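Local structure of protein disulfide-isomerase A4 (Rattus norvegicus, 3EC3) at residues T13-Q16 against V17-F20. The protein catalyses the rearrangement of disulfide bonds in proteins of the endoplasmic reticulum, this chain being its noncatalytic thioredoxin-like b and b' domains. The protein carries 1 engineered substitution. Numbering follows the deposited sequence.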
loop_
_atom_site.group_PDB
_atom_site.type_symbol
_atom_site.label_atom_id
_atom_site.label_comp_id
_atom_site.label_asym_id
_atom_site.label_seq_id
_atom_site.Cartn_x
_atom_site.Cartn_y
_atom_site.Cartn_z
ATOM N N THR A 13 9.855 -7.835 -20.981
ATOM C CA THR A 13 10.156 -6.559 -21.603
ATOM C C THR A 13 10.094 -5.401 -20.624
ATOM O O THR A 13 9.460 -5.463 -19.547
ATOM C CB THR A 13 9.176 -6.242 -22.747
ATOM O OG1 THR A 13 7.851 -6.122 -22.213
ATOM C CG2 THR A 13 9.217 -7.312 -23.859
ATOM N N LEU A 14 10.702 -4.298 -21.036
ATOM C CA LEU A 14 10.625 -3.105 -20.245
ATOM C C LEU A 14 9.165 -2.615 -20.210
ATOM O O LEU A 14 8.690 -2.115 -19.172
ATOM C CB LEU A 14 11.554 -2.046 -20.837
ATOM C CG LEU A 14 12.513 -1.281 -19.948
ATOM C CD1 LEU A 14 12.909 0.002 -20.694
ATOM C CD2 LEU A 14 11.854 -0.970 -18.610
ATOM N N LYS A 15 8.452 -2.792 -21.330
ATOM C CA LYS A 15 7.047 -2.334 -21.439
ATOM C C LYS A 15 6.157 -2.985 -20.389
ATOM O O LYS A 15 5.214 -2.358 -19.908
ATOM C CB LYS A 15 6.459 -2.577 -22.834
ATOM C CG LYS A 15 6.912 -1.552 -23.858
ATOM C CD LYS A 15 6.087 -1.614 -25.141
ATOM C CE LYS A 15 6.564 -0.561 -26.132
ATOM N NZ LYS A 15 5.782 -0.606 -27.398
ATOM N N GLN A 16 6.429 -4.245 -20.060
ATOM C CA GLN A 16 5.696 -4.962 -19.013
ATOM C C GLN A 16 5.818 -4.201 -17.681
ATOM O O GLN A 16 4.819 -3.976 -16.966
ATOM C CB GLN A 16 6.259 -6.381 -18.886
ATOM C CG GLN A 16 5.610 -7.298 -17.815
ATOM C CD GLN A 16 4.322 -7.968 -18.315
ATOM O OE1 GLN A 16 3.694 -7.520 -19.268
ATOM N NE2 GLN A 16 3.960 -9.081 -17.695
ATOM N N VAL A 17 7.051 -3.859 -17.319
ATOM C CA VAL A 17 7.269 -3.127 -16.042
ATOM C C VAL A 17 6.589 -1.750 -16.074
ATOM O O VAL A 17 5.934 -1.374 -15.120
ATOM C CB VAL A 17 8.768 -2.939 -15.763
ATOM C CG1 VAL A 17 8.968 -2.207 -14.400
ATOM C CG2 VAL A 17 9.478 -4.265 -15.781
ATOM N N GLN A 18 6.726 -1.021 -17.177
ATOM C CA GLN A 18 6.005 0.264 -17.363
ATOM C C GLN A 18 4.488 0.142 -17.190
ATOM O O GLN A 18 3.845 0.929 -16.495
ATOM C CB GLN A 18 6.396 0.873 -18.710
ATOM C CG GLN A 18 7.912 1.278 -18.728
ATOM C CD GLN A 18 8.429 1.675 -20.121
ATOM O OE1 GLN A 18 8.067 1.091 -21.121
ATOM N NE2 GLN A 18 9.307 2.671 -20.163
ATOM N N GLU A 19 3.908 -0.896 -17.775
ATOM C CA GLU A 19 2.482 -1.159 -17.630
ATOM C C GLU A 19 2.068 -1.474 -16.169
ATOM O O GLU A 19 1.023 -1.041 -15.698
ATOM C CB GLU A 19 2.091 -2.292 -18.575
ATOM C CG GLU A 19 0.689 -2.847 -18.403
ATOM C CD GLU A 19 0.435 -3.996 -19.367
ATOM O OE1 GLU A 19 -0.148 -3.737 -20.436
ATOM O OE2 GLU A 19 0.887 -5.134 -19.085
ATOM N N PHE A 20 2.889 -2.205 -15.451
ATOM C CA PHE A 20 2.623 -2.451 -14.046
ATOM C C PHE A 20 2.551 -1.140 -13.249
ATOM O O PHE A 20 1.659 -0.955 -12.408
ATOM C CB PHE A 20 3.667 -3.385 -13.477
ATOM C CG PHE A 20 3.495 -4.830 -13.962
ATOM C CD1 PHE A 20 2.325 -5.213 -14.609
ATOM C CD2 PHE A 20 4.461 -5.764 -13.740
ATOM C CE1 PHE A 20 2.136 -6.516 -15.047
ATOM C CE2 PHE A 20 4.287 -7.068 -14.183
ATOM C CZ PHE A 20 3.110 -7.433 -14.825
#
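L14 and Q18, K15 and E19, and Q16 and F20 are joined by three successive i to i+4 backbone hydrogen bonds, which build the first turns of helix 14-23. The bond from Q18 N to L14 O is nearly straight, with an N-H...O angle of 173°. From E19 N to K15 O the distance is 2.9 Å. T13 occupies the N-cap: its OG1 accepts from Q16 N at 3.2 Å, giving an amide of the first turn a side-chain acceptor. The helix is the first of the N-terminal thioredoxin-like domain in this noncatalytic fragment, between the short edge strand 9-10 and strand 28-32; I11 in the preceding loop packs against Q16, V17 and F20.

Among the side chains, Q16 and F20 make the main contact. The Q16 chain leaves the helix with CG trans to N (chi1 180°), then bends at chi2, which carries NE2 to 3.4 Å from F20 CZ. The amide plane is turned 49° from the ring plane, so the two groups meet at a slant and do not stack flat. Nearer the backbone, Q16 O lies over one face of the same ring, 3.4 Å from F20 CG. The F20 ring also meets that of H58, on strand 57-60, with the planes again inclined. An alanine in place of F20 would probably leave the Q16 amide freer to turn and take an aromatic neighbour from H58.

On the more exposed flank, Q16 OE1 and E19 OE2, both oxygens, lie 3.7 Å apart, a proximity rather than a bond, with the amide and carboxylate planes inclined to each other. The Q18 side chain, extended beyond CG, runs back along the helix, and its OE1 sits 3.6 Å from K15 CA.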